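Local coordinates for major allergen Dau c 1 (Daucus carota, PDB 2WQL), which is a pathogenesis-related plant defence protein and major food allergen of the Bet v 1 family, probably binding small ligands in an internal pocket, at residues Met67-Asp72 with Ser83-Gly88; Ser97-Met102 with Ile119-Gly124; Leu8-Ser13 with Ala142-Ile147; Gly93-Ile98 with Ala126-Glu131; Ser62-Met67 with Gly88-Gly93. The protein carries 4 engineered substitutions. All blocks are in the same frame, centred on the assembly; numbering follows the deposited sequence.

All five contacts belong to the Bet v 1 fold, in which a seven-stranded antiparallel sheet curves around the long C-terminal helix 130-153. Contact 1 pairs strands 66-75 and 80-87, and contact 2 pairs strands 95-106 and 112-122. Their centres are about 10 Å apart, because strands 80-87 and 95-106 are neighbours. Contact 5 extends contact 1 into the connection after strand 80-87; contact 4, its centre about 8 Å from that of contact 2, ties the start of strand 95-106 to the lead-in of the helix. Contact 3 joins the two ends of the chain, its centre about 20 Å from that of contact 1. Contacts 1, 2 and 3 include residues of the ligand pocket.

Contact 1: residues Met67-Asp72 with Ser83-Gly88; sequences MTVRTD and STVIDG
Thr68 faces Asp87 and Val69 faces Val85, so the antiparallel pairing of segments 67-72 and 83-87, with 149° between their local directions, slips by one residue at Ile86 in a beta bulge. Both sides of the bulge stay bonded: Thr68 receives the N-H of Ile86 on its carbonyl and gives its own N-H to the carbonyl of Asp87. Further along, Arg70 and Thr84 exchange a reciprocal pair of backbone bonds.

On the face that carries Arg70 and Thr84, the hydroxyl OG1 of Thr84 donates to OD2 of Asp72 at 2.6 Å, on the oxygen's syn lone pair. The other oxygen, Asp72 OD1, takes NE of Arg70 at 3.0 Å, lying in the guanidinium plane. Arg70 gets there by an extended start and then a bend at chi3 (68°). Ile86 covers one face of this guanidinium, with CG2 3.8 Å from Arg70 NH1 near the rim. Next to it, CG1 of Ile86 sits 3.8 Å from CG2 of Thr68.

The other face belongs to the pocket. Val69 CG2 meets Val85 CG2 at 4.2 Å, Val69 CG1 lies 4.0 Å from Ser83 CB, and both Val69 and Ser83 touch the bound hexaethylene glycol derivative.

With one oxygen on a hydroxyl and the other on a guanidinium, the Asp72 carboxylate is held against rotation and probably stays ionised, giving the hairpin a polar clasp on the side away from the ligand.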
# COMPACT_ATOMS: atom_id res chain seq x y z
N MET A 67 25.95 -1.87 -24.47
CA MET A 67 24.96 -0.78 -24.47
C MET A 67 25.63 0.59 -24.36
O MET A 67 26.61 0.75 -23.64
CB MET A 67 23.91 -0.95 -23.38
CG MET A 67 24.41 -0.73 -21.99
SD MET A 67 23.14 -1.24 -20.80
CE MET A 67 23.82 -2.81 -20.23
N THR A 68 25.08 1.55 -25.11
CA THR A 68 25.55 2.93 -25.12
C THR A 68 24.43 3.77 -24.56
O THR A 68 23.33 3.76 -25.09
CB THR A 68 25.86 3.40 -26.56
OG1 THR A 68 26.89 2.57 -27.11
CG2 THR A 68 26.30 4.86 -26.59
N VAL A 69 24.73 4.51 -23.48
CA VAL A 69 23.71 5.27 -22.75
C VAL A 69 24.08 6.75 -22.67
O VAL A 69 25.15 7.09 -22.19
CB VAL A 69 23.56 4.72 -21.32
CG1 VAL A 69 22.48 5.49 -20.54
CG2 VAL A 69 23.24 3.24 -21.39
N ARG A 70 23.17 7.61 -23.11
CA ARG A 70 23.35 9.05 -23.07
C ARG A 70 22.61 9.61 -21.87
O ARG A 70 21.48 9.21 -21.62
CB ARG A 70 22.81 9.68 -24.35
CG ARG A 70 22.87 11.20 -24.40
CD ARG A 70 22.28 11.72 -25.70
NE ARG A 70 20.84 11.48 -25.74
CZ ARG A 70 20.17 11.07 -26.81
NH1 ARG A 70 20.77 10.83 -27.95
NH2 ARG A 70 18.87 10.88 -26.72
N THR A 71 23.23 10.53 -21.14
CA THR A 71 22.55 11.27 -20.08
C THR A 71 21.88 12.50 -20.69
O THR A 71 22.57 13.32 -21.28
CB THR A 71 23.54 11.78 -18.99
OG1 THR A 71 24.28 10.68 -18.43
CG2 THR A 71 22.79 12.53 -17.87
N ASP A 72 20.56 12.61 -20.54
CA ASP A 72 19.78 13.72 -21.08
C ASP A 72 19.67 14.85 -20.07
O ASP A 72 19.64 16.02 -20.45
CB ASP A 72 18.39 13.25 -21.48
CG ASP A 72 18.42 12.11 -22.49
OD1 ASP A 72 18.91 12.32 -23.62
OD2 ASP A 72 17.94 10.99 -22.15
N SER A 83 17.88 9.55 -18.95
CA SER A 83 18.89 9.00 -19.84
C SER A 83 18.28 8.10 -20.89
O SER A 83 17.19 7.56 -20.69
CB SER A 83 19.89 8.17 -19.04
OG SER A 83 19.23 7.12 -18.36
N THR A 84 19.00 7.95 -22.01
CA THR A 84 18.49 7.21 -23.17
C THR A 84 19.48 6.18 -23.66
O THR A 84 20.65 6.48 -23.84
CB THR A 84 18.20 8.16 -24.35
OG1 THR A 84 17.36 9.21 -23.90
CG2 THR A 84 17.50 7.41 -25.49
N VAL A 85 19.01 4.96 -23.86
CA VAL A 85 19.86 3.92 -24.45
C VAL A 85 19.75 4.08 -25.96
O VAL A 85 18.66 4.03 -26.51
CB VAL A 85 19.43 2.49 -24.05
CG1 VAL A 85 20.39 1.49 -24.60
CG2 VAL A 85 19.32 2.38 -22.52
N ILE A 86 20.88 4.30 -26.62
CA ILE A 86 20.88 4.67 -28.04
C ILE A 86 21.56 3.68 -28.98
O ILE A 86 21.40 3.77 -30.20
CB ILE A 86 21.46 6.10 -28.25
CG1 ILE A 86 22.94 6.17 -27.86
CG2 ILE A 86 20.66 7.11 -27.44
CD1 ILE A 86 23.63 7.45 -28.31
N ASP A 87 22.32 2.73 -28.43
CA ASP A 87 23.03 1.75 -29.25
C ASP A 87 23.31 0.52 -28.42
O ASP A 87 23.21 0.55 -27.20
CB ASP A 87 24.36 2.33 -29.78
CG ASP A 87 24.94 1.52 -30.98
OD1 ASP A 87 24.22 0.69 -31.58
OD2 ASP A 87 26.13 1.74 -31.35
N GLY A 88 23.64 -0.57 -29.10
CA GLY A 88 24.07 -1.81 -28.47
C GLY A 88 23.14 -2.96 -28.78
O GLY A 88 22.02 -2.74 -29.25

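Contact 2: residues Ser97-Met102 with Ile119-Gly124. Engineered in segment 97-102: Met102 (natural residue Leu).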
# COMPACT_ATOMS: atom_id res chain seq x y z
N SER A 97 15.34 3.45 -29.66
CA SER A 97 15.93 3.93 -28.41
C SER A 97 15.07 3.58 -27.19
O SER A 97 13.86 3.38 -27.32
CB SER A 97 16.15 5.44 -28.49
OG SER A 97 14.93 6.15 -28.45
N ILE A 98 15.71 3.49 -26.02
CA ILE A 98 14.99 3.31 -24.75
C ILE A 98 15.14 4.56 -23.89
O ILE A 98 16.19 4.82 -23.31
CB ILE A 98 15.47 2.08 -23.96
CG1 ILE A 98 15.43 0.82 -24.83
CG2 ILE A 98 14.61 1.87 -22.72
CD1 ILE A 98 16.00 -0.39 -24.17
N GLU A 99 14.08 5.36 -23.84
CA GLU A 99 14.08 6.64 -23.12
C GLU A 99 13.69 6.34 -21.67
O GLU A 99 12.67 5.74 -21.44
CB GLU A 99 13.07 7.58 -23.80
CG GLU A 99 12.92 8.98 -23.22
CD GLU A 99 11.61 9.66 -23.68
OE1 GLU A 99 11.21 9.50 -24.87
OE2 GLU A 99 10.98 10.36 -22.84
N THR A 100 14.52 6.74 -20.71
CA THR A 100 14.22 6.49 -19.29
C THR A 100 14.19 7.76 -18.43
O THR A 100 14.91 8.71 -18.66
CB THR A 100 15.21 5.50 -18.64
OG1 THR A 100 16.44 6.18 -18.34
CG2 THR A 100 15.50 4.34 -19.55
N HIS A 101 13.34 7.75 -17.42
CA HIS A 101 13.17 8.90 -16.50
C HIS A 101 13.10 8.37 -15.08
O HIS A 101 12.23 7.57 -14.77
CB HIS A 101 11.89 9.65 -16.81
CG HIS A 101 11.81 10.18 -18.21
ND1 HIS A 101 12.31 11.41 -18.57
CD2 HIS A 101 11.31 9.63 -19.34
CE1 HIS A 101 12.11 11.60 -19.86
NE2 HIS A 101 11.50 10.54 -20.35
N MET A 102 14.03 8.79 -14.24
CA MET A 102 14.13 8.25 -12.90
C MET A 102 14.00 9.35 -11.86
O MET A 102 14.54 10.45 -12.03
CB MET A 102 15.47 7.56 -12.72
CG MET A 102 15.56 6.73 -11.48
SD MET A 102 17.21 6.08 -11.25
CE MET A 102 18.04 7.57 -10.71
N ILE A 119 10.47 4.21 -21.75
CA ILE A 119 9.64 4.32 -22.95
C ILE A 119 10.42 3.76 -24.12
O ILE A 119 11.51 4.24 -24.42
CB ILE A 119 9.24 5.77 -23.21
CG1 ILE A 119 8.49 6.34 -22.00
CG2 ILE A 119 8.38 5.85 -24.47
CD1 ILE A 119 8.27 7.82 -22.05
N PHE A 120 9.85 2.74 -24.77
CA PHE A 120 10.51 2.05 -25.87
C PHE A 120 10.03 2.58 -27.23
O PHE A 120 8.88 2.41 -27.61
CB PHE A 120 10.24 0.54 -25.80
CG PHE A 120 10.55 -0.08 -24.48
CD1 PHE A 120 9.57 -0.25 -23.53
CD2 PHE A 120 11.85 -0.50 -24.18
CE1 PHE A 120 9.86 -0.82 -22.31
CE2 PHE A 120 12.15 -1.07 -22.96
CZ PHE A 120 11.16 -1.23 -22.02
N HIS A 121 10.94 3.20 -27.96
CA HIS A 121 10.68 3.67 -29.30
C HIS A 121 11.10 2.62 -30.32
O HIS A 121 12.29 2.34 -30.46
CB HIS A 121 11.44 4.96 -29.56
CG HIS A 121 11.05 6.07 -28.64
ND1 HIS A 121 9.86 6.76 -28.77
CD2 HIS A 121 11.67 6.59 -27.55
CE1 HIS A 121 9.77 7.67 -27.81
NE2 HIS A 121 10.86 7.58 -27.05
N THR A 122 10.13 2.07 -31.04
CA THR A 122 10.38 1.00 -32.00
C THR A 122 9.96 1.40 -33.42
O THR A 122 9.12 2.27 -33.61
CB THR A 122 9.64 -0.29 -31.58
OG1 THR A 122 8.24 -0.16 -31.87
CG2 THR A 122 9.81 -0.57 -30.10
N LYS A 123 10.53 0.73 -34.42
CA LYS A 123 10.13 0.91 -35.81
C LYS A 123 8.79 0.22 -36.05
O LYS A 123 8.64 -0.98 -35.81
CB LYS A 123 11.21 0.34 -36.75
N GLY A 124 7.82 0.98 -36.55
CA GLY A 124 6.48 0.45 -36.85
C GLY A 124 5.71 0.06 -35.60
O GLY A 124 5.80 0.74 -34.59
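Glu99 reaches across to Ile119 and His121, and its side chain can be traced outward from the backbone. CB lies 3.7 Å from the carbonyl O of Ile119. CG stands anti to the backbone nitrogen (chi1 -179°), and the extended chain beyond it runs alongside Ile119, with the carboxylate carbon Glu99 CD 4.1 Å from Ile119 CD1. At the tip the two oxygens part company. OE1 accepts a nearly straight bond of 2.9 Å from NE2 of His121, approached on its anti side, in the plane of the imidazole but 22° out of that of the carboxylate. OE2 uses its anti lone pair for NE2 of His101 on its own strand, 2.6 Å away and also in the ring plane.

These residues belong to the antiparallel hairpin of strands 95-106 and 112-122, part of the Bet v 1 sheet. Its backbone ladder runs through Ser97 with His121 and Glu99 with Ile119, both hydrogen-bonded pairs, though the bond from Ser97 N is weak. On the opposite face Ile98 lies beside Phe120, its CG2 3.8 Å from CE2 of the ring.

Ser97 OG sits 3.4 Å from CD2 of His121, obliquely to the ring. His101 also bonds through ND1 to Asp82 OD1; an imidazole held between two carboxylates is probably favoured in its protonated form.

Contact 3: residues Leu8-Ser13 with Ala142-Ile147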
# COMPACT_ATOMS: atom_id res chain seq x y z
N LEU A 8 9.33 0.63 -13.13
CA LEU A 8 9.97 -0.19 -12.12
C LEU A 8 10.15 0.64 -10.87
O LEU A 8 10.66 1.77 -10.93
CB LEU A 8 11.34 -0.65 -12.62
CG LEU A 8 12.21 -1.41 -11.60
CD1 LEU A 8 11.58 -2.79 -11.27
CD2 LEU A 8 13.65 -1.54 -12.13
N GLU A 9 9.75 0.10 -9.73
CA GLU A 9 9.93 0.78 -8.45
C GLU A 9 10.80 -0.08 -7.57
O GLU A 9 10.58 -1.29 -7.49
CB GLU A 9 8.59 1.05 -7.79
CG GLU A 9 7.78 2.08 -8.56
CD GLU A 9 6.55 2.57 -7.81
OE1 GLU A 9 6.27 2.10 -6.67
OE2 GLU A 9 5.85 3.45 -8.39
N ILE A 10 11.80 0.52 -6.94
CA ILE A 10 12.64 -0.22 -6.01
C ILE A 10 12.66 0.49 -4.66
O ILE A 10 13.00 1.65 -4.56
CB ILE A 10 14.08 -0.40 -6.53
CG1 ILE A 10 14.09 -1.05 -7.91
CG2 ILE A 10 14.89 -1.24 -5.58
CD1 ILE A 10 15.40 -0.88 -8.67
N THR A 11 12.30 -0.24 -3.62
CA THR A 11 12.28 0.28 -2.26
C THR A 11 13.62 0.04 -1.57
O THR A 11 14.27 -0.98 -1.79
CB THR A 11 11.15 -0.39 -1.44
OG1 THR A 11 9.89 -0.04 -2.03
CG2 THR A 11 11.14 0.08 -0.01
N SER A 12 14.03 1.00 -0.74
CA SER A 12 15.26 0.90 0.02
C SER A 12 15.10 1.56 1.38
O SER A 12 14.37 2.51 1.53
CB SER A 12 16.41 1.58 -0.73
OG SER A 12 17.62 1.54 0.03
N SER A 13 15.81 1.04 2.37
CA SER A 13 15.84 1.65 3.69
C SER A 13 16.86 2.78 3.76
O SER A 13 16.87 3.52 4.73
CB SER A 13 16.16 0.62 4.78
OG SER A 13 17.43 0.03 4.57
N ALA A 142 19.37 -5.96 -9.38
CA ALA A 142 20.61 -6.59 -8.91
C ALA A 142 21.71 -5.55 -8.69
O ALA A 142 22.38 -5.54 -7.67
CB ALA A 142 21.09 -7.65 -9.88
N LEU A 143 21.88 -4.67 -9.67
CA LEU A 143 22.90 -3.65 -9.59
C LEU A 143 22.54 -2.60 -8.54
O LEU A 143 23.39 -2.18 -7.75
CB LEU A 143 23.09 -3.00 -10.97
CG LEU A 143 24.24 -1.99 -11.09
CD1 LEU A 143 25.56 -2.64 -10.69
CD2 LEU A 143 24.29 -1.43 -12.52
N PHE A 144 21.28 -2.19 -8.50
CA PHE A 144 20.80 -1.26 -7.47
C PHE A 144 21.16 -1.76 -6.08
O PHE A 144 21.72 -1.02 -5.27
CB PHE A 144 19.28 -1.10 -7.56
CG PHE A 144 18.70 -0.15 -6.55
CD1 PHE A 144 18.41 1.16 -6.92
CD2 PHE A 144 18.46 -0.53 -5.26
CE1 PHE A 144 17.88 2.05 -6.01
CE2 PHE A 144 17.94 0.36 -4.34
CZ PHE A 144 17.65 1.66 -4.73
N LYS A 145 20.85 -3.03 -5.81
CA LYS A 145 21.02 -3.60 -4.49
C LYS A 145 22.48 -3.86 -4.14
O LYS A 145 22.86 -3.82 -2.97
CB LYS A 145 20.20 -4.89 -4.36
CG LYS A 145 18.67 -4.66 -4.31
CD LYS A 145 18.26 -3.84 -3.08
CE LYS A 145 16.75 -3.77 -2.87
NZ LYS A 145 16.43 -2.89 -1.67
N ALA A 146 23.31 -4.13 -5.13
CA ALA A 146 24.75 -4.24 -4.88
C ALA A 146 25.27 -2.88 -4.41
O ALA A 146 26.10 -2.79 -3.51
CB ALA A 146 25.48 -4.71 -6.13
N ILE A 147 24.77 -1.81 -5.03
CA ILE A 147 25.14 -0.44 -4.66
C ILE A 147 24.59 -0.08 -3.27
O ILE A 147 25.29 0.52 -2.45
CB ILE A 147 24.68 0.59 -5.73
CG1 ILE A 147 25.51 0.44 -7.01
CG2 ILE A 147 24.82 2.02 -5.23
CD1 ILE A 147 24.88 1.08 -8.23
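The long C-terminal helix of the Bet v 1 fold lies against the curved sheet, and here it meets the edge strand 5-12 through Ile10, Ser12, Phe144 and Lys145. The local axes are 10.3 Å apart and only 20° from parallel. Phe144 carries the apolar half: its chi1 of -179° swings the ring away from its own backbone N, toward the strand. Ile10 slides past it in the opposite direction and lays CG2 over one face, 3.9 Å from the Phe144 ring centroid, as a CH-pi contact. The second branch follows, with Ile10 CD1 4.0 Å from CG of Phe144. At the ring edge, near its plane, Ser12 CB comes to 4.1 Å from Phe144 CE2. Ile19 and Ile23 of helix 16-25 also pack on Phe144. This buried phenyl lies close to the ligand, which touches the neighbouring Leu143.

Lys145 supplies the polar half. Bent at chi2, its chain brings NZ 2.9 Å from the carbonyl O of Thr11, lying in the carbonyl plane. On the way, Lys145 CE passes 4.1 Å from CG2 of Ile10. The same ammonium group makes a salt bridge to Glu148, three residues on, about one helical turn.

The lysine therefore divides its charge between a strand carbonyl and a helix carboxylate, a pairing that should favour the ionised form and that couples strand to helix where the backbones themselves cannot bond.

Contact 4: residues Gly93-Ile98 with Ala126-Glu131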
# COMPACT_ATOMS: atom_id res chain seq x y z
N GLY A 93 16.99 -6.28 -32.52
CA GLY A 93 17.13 -5.85 -33.92
C GLY A 93 16.45 -4.53 -34.26
O GLY A 93 16.67 -3.98 -35.32
N PHE A 94 15.59 -4.03 -33.38
CA PHE A 94 14.49 -3.17 -33.82
C PHE A 94 14.09 -2.02 -32.92
O PHE A 94 13.21 -1.25 -33.31
CB PHE A 94 13.24 -4.04 -34.03
CG PHE A 94 12.74 -4.74 -32.78
CD1 PHE A 94 11.76 -4.16 -32.00
CD2 PHE A 94 13.27 -5.97 -32.40
CE1 PHE A 94 11.30 -4.79 -30.86
CE2 PHE A 94 12.81 -6.62 -31.24
CZ PHE A 94 11.82 -6.03 -30.48
N ILE A 95 14.66 -1.93 -31.71
CA ILE A 95 14.37 -0.81 -30.81
C ILE A 95 15.23 0.37 -31.23
O ILE A 95 16.45 0.25 -31.30
CB ILE A 95 14.68 -1.13 -29.33
CG1 ILE A 95 13.87 -2.35 -28.85
CG2 ILE A 95 14.35 0.08 -28.48
CD1 ILE A 95 14.24 -2.85 -27.43
N GLU A 96 14.61 1.50 -31.56
CA GLU A 96 15.37 2.68 -31.97
C GLU A 96 16.07 3.30 -30.77
O GLU A 96 17.27 3.63 -30.84
CB GLU A 96 14.46 3.71 -32.62
CG GLU A 96 13.84 3.25 -33.95
CD GLU A 96 12.71 4.17 -34.44
OE1 GLU A 96 12.10 4.91 -33.62
OE2 GLU A 96 12.43 4.14 -35.67
N SER A 97 15.34 3.45 -29.66
CA SER A 97 15.93 3.93 -28.41
C SER A 97 15.07 3.58 -27.19
O SER A 97 13.86 3.38 -27.32
CB SER A 97 16.15 5.44 -28.49
OG SER A 97 14.93 6.15 -28.45
N ILE A 98 15.71 3.49 -26.02
CA ILE A 98 14.99 3.31 -24.75
C ILE A 98 15.14 4.56 -23.89
O ILE A 98 16.19 4.82 -23.31
CB ILE A 98 15.47 2.08 -23.96
CG1 ILE A 98 15.43 0.82 -24.83
CG2 ILE A 98 14.61 1.87 -22.72
CD1 ILE A 98 16.00 -0.39 -24.17
N ALA A 126 6.22 -2.67 -33.83
CA ALA A 126 6.99 -3.72 -33.16
C ALA A 126 6.90 -3.57 -31.64
O ALA A 126 7.08 -2.49 -31.09
CB ALA A 126 8.43 -3.70 -33.64
N VAL A 127 6.59 -4.67 -30.97
CA VAL A 127 6.45 -4.68 -29.51
C VAL A 127 7.66 -5.35 -28.85
O VAL A 127 8.13 -6.39 -29.32
CB VAL A 127 5.15 -5.39 -29.09
CG1 VAL A 127 5.11 -5.55 -27.59
CG2 VAL A 127 3.94 -4.58 -29.60
N VAL A 128 8.17 -4.75 -27.78
CA VAL A 128 9.22 -5.36 -26.96
C VAL A 128 8.60 -6.41 -26.05
O VAL A 128 7.74 -6.08 -25.25
CB VAL A 128 9.92 -4.32 -26.08
CG1 VAL A 128 11.05 -4.98 -25.31
CG2 VAL A 128 10.42 -3.14 -26.92
N PRO A 129 9.04 -7.68 -26.16
CA PRO A 129 8.40 -8.75 -25.37
C PRO A 129 8.59 -8.63 -23.86
O PRO A 129 9.61 -8.13 -23.40
CB PRO A 129 9.10 -10.01 -25.88
CG PRO A 129 9.66 -9.65 -27.18
CD PRO A 129 10.04 -8.23 -27.09
N GLU A 130 7.61 -9.13 -23.12
CA GLU A 130 7.60 -9.07 -21.67
C GLU A 130 8.87 -9.72 -21.06
O GLU A 130 9.41 -9.22 -20.07
CB GLU A 130 6.30 -9.69 -21.11
CG GLU A 130 5.94 -9.31 -19.66
CD GLU A 130 5.83 -7.78 -19.40
OE1 GLU A 130 5.50 -7.01 -20.34
OE2 GLU A 130 6.07 -7.36 -18.24
N GLU A 131 9.37 -10.80 -21.66
CA GLU A 131 10.56 -11.48 -21.10
C GLU A 131 11.79 -10.56 -21.08
O GLU A 131 12.57 -10.58 -20.16
CB GLU A 131 10.87 -12.84 -21.78
CG GLU A 131 11.63 -12.78 -23.13
CD GLU A 131 12.36 -14.10 -23.53
OE1 GLU A 131 13.23 -14.58 -22.76
OE2 GLU A 131 12.09 -14.63 -24.64
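Ile95 and Val128 form the buried, inward part of this contact, where the start of strand 95-106 meets the segment leading into the C-terminal helix. Their side chains cross at about a right angle. A single methyl, Val128 CG2, does the touching: it lies 3.9 Å from Ile95 CD1 and 4.0 Å from Ile95 CG1. Phe120 of strand 112-122 also packs on Val128, and Gln4 accepts the Val128 N-H through its side-chain oxygen, so this part of the segment is held from more than one direction.

Toward the surface the contact is no wider apart, but it is more open to solvent. Phe94, partly exposed, has CG between its backbone N and carbonyl carbon (chi1 62°), which swings the ring across to the other segment. Its nearest approach is CD1 to Ala126 CB, 3.7 Å, oblique to the ring. CE1 stands 3.9 Å from the carbonyl O of Val127. The looser touches are Phe94 CE1 to Val128 CG2, 4.4 Å, and, at the ring edge, Phe94 CZ to CD of the exposed Pro129, also 4.4 Å; Pro129 is the N-cap residue of helix 130-153. One face of the phenyl is backed by its own neighbour, with Ile95 CG1 4.0 Å above the plane. Just past Ile95, Glu96 and Ser97 both face His121 in a classic beta bulge.

No hydrogen bond crosses between the two segments, and the Ala126 carbonyl is bonded by the Thr122 hydroxyl. Their cohesion is apolar, with a buried isoleucine-valine pair inside and a partly exposed phenyl outside.

Contact 5: residues Ser62-Met67 with Gly88-Gly93. Engineered in segment 62-67: Thr66 (natural residue Ser).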
# COMPACT_ATOMS: atom_id res chain seq x y z
N SER A 62 27.35 -12.96 -21.80
CA SER A 62 26.12 -12.35 -21.28
C SER A 62 25.00 -12.18 -22.32
O SER A 62 25.27 -12.00 -23.50
CB SER A 62 26.44 -11.01 -20.63
OG SER A 62 27.56 -11.12 -19.76
N PRO A 63 23.73 -12.24 -21.88
CA PRO A 63 22.61 -12.09 -22.82
C PRO A 63 22.63 -10.74 -23.52
O PRO A 63 22.28 -10.68 -24.69
CB PRO A 63 21.38 -12.21 -21.91
CG PRO A 63 21.85 -12.98 -20.73
CD PRO A 63 23.25 -12.52 -20.51
N ILE A 64 22.99 -9.69 -22.79
CA ILE A 64 23.29 -8.36 -23.37
C ILE A 64 24.78 -8.11 -23.24
O ILE A 64 25.29 -8.07 -22.12
CB ILE A 64 22.57 -7.25 -22.62
CG1 ILE A 64 21.05 -7.40 -22.72
CG2 ILE A 64 23.00 -5.89 -23.15
CD1 ILE A 64 20.25 -6.36 -21.86
N THR A 65 25.49 -7.93 -24.36
CA THR A 65 26.95 -7.71 -24.31
C THR A 65 27.38 -6.22 -24.39
O THR A 65 28.45 -5.88 -23.89
CB THR A 65 27.71 -8.51 -25.41
OG1 THR A 65 27.75 -7.77 -26.63
CG2 THR A 65 27.06 -9.86 -25.65
N THR A 66 26.57 -5.37 -25.03
CA THR A 66 26.94 -3.95 -25.23
C THR A 66 25.75 -3.01 -25.13
O THR A 66 24.66 -3.32 -25.66
CB THR A 66 27.56 -3.70 -26.63
OG1 THR A 66 26.63 -4.13 -27.64
CG2 THR A 66 28.87 -4.45 -26.82
N MET A 67 25.95 -1.87 -24.47
CA MET A 67 24.96 -0.78 -24.47
C MET A 67 25.63 0.59 -24.36
O MET A 67 26.61 0.75 -23.64
CB MET A 67 23.91 -0.95 -23.38
CG MET A 67 24.41 -0.73 -21.99
SD MET A 67 23.14 -1.24 -20.80
CE MET A 67 23.82 -2.81 -20.23
N GLY A 88 23.64 -0.57 -29.10
CA GLY A 88 24.07 -1.81 -28.47
C GLY A 88 23.14 -2.96 -28.78
O GLY A 88 22.02 -2.74 -29.25
N ASP A 89 23.58 -4.19 -28.51
CA ASP A 89 22.70 -5.37 -28.76
C ASP A 89 21.50 -5.45 -27.78
O ASP A 89 20.59 -6.25 -27.99
CB ASP A 89 23.50 -6.69 -28.82
CG ASP A 89 24.22 -7.01 -27.52
OD1 ASP A 89 23.85 -6.43 -26.48
OD2 ASP A 89 25.14 -7.86 -27.54
N ILE A 90 21.52 -4.61 -26.75
CA ILE A 90 20.36 -4.39 -25.88
C ILE A 90 19.12 -3.93 -26.69
O ILE A 90 17.99 -4.18 -26.29
CB ILE A 90 20.67 -3.33 -24.78
CG1 ILE A 90 19.49 -3.17 -23.82
CG2 ILE A 90 21.00 -1.98 -25.40
CD1 ILE A 90 19.82 -2.36 -22.56
N LEU A 91 19.35 -3.24 -27.81
CA LEU A 91 18.25 -2.79 -28.67
C LEU A 91 17.68 -3.90 -29.55
O LEU A 91 16.79 -3.66 -30.37
CB LEU A 91 18.70 -1.63 -29.55
CG LEU A 91 19.21 -0.38 -28.82
CD1 LEU A 91 19.56 0.64 -29.87
CD2 LEU A 91 18.22 0.19 -27.83
N LEU A 92 18.20 -5.12 -29.38
CA LEU A 92 17.78 -6.25 -30.20
C LEU A 92 17.87 -5.81 -31.66
O LEU A 92 18.75 -5.01 -32.03
CB LEU A 92 16.36 -6.71 -29.80
CG LEU A 92 16.09 -6.76 -28.28
CD1 LEU A 92 14.62 -7.03 -27.98
CD2 LEU A 92 16.98 -7.79 -27.57
N GLY A 93 16.99 -6.28 -32.52
CA GLY A 93 17.13 -5.85 -33.92
C GLY A 93 16.45 -4.53 -34.26
O GLY A 93 16.67 -3.98 -35.32
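Asp89 OD1 is gripped by two successive backbone N-H groups. Thr65 N comes to it at 3.1 Å on the syn lone pair, and Thr66 N at 3.3 Å from above the carboxylate plane. The other oxygen, Asp89 OD2, takes the hydroxyl OG1 of Thr65 at 2.8 Å, again from above the plane, and a weak bond from Thr65 N. A chi1 of 62° folds the Asp89 carboxylate back over its own backbone, within reach of Thr65 and Thr66. A bond returns the other way: Asp89 N donates to OG1 of Thr66, an engineered residue (natural serine), at 3.2 Å.

This carboxylate sits at the start of a 3-10 turn, residues 89-91, within the connection between strands 80-87 and 95-106, and it fastens that turn to the residues entering strand 66-75. Gly88, just before it, has a positive phi (119°) and brings its CA close to the Thr66 carbonyl.

Beneath the polar cluster lies Ile90. Its CG2 packs 3.7 Å from Met67 CB, its CD1 reaches 3.9 Å from the sulphur SD of Met67, and its CG1 meets Ile64 CD1 at 3.8 Å. Phe135 of the C-terminal helix packs on Ile64 and on Pro63.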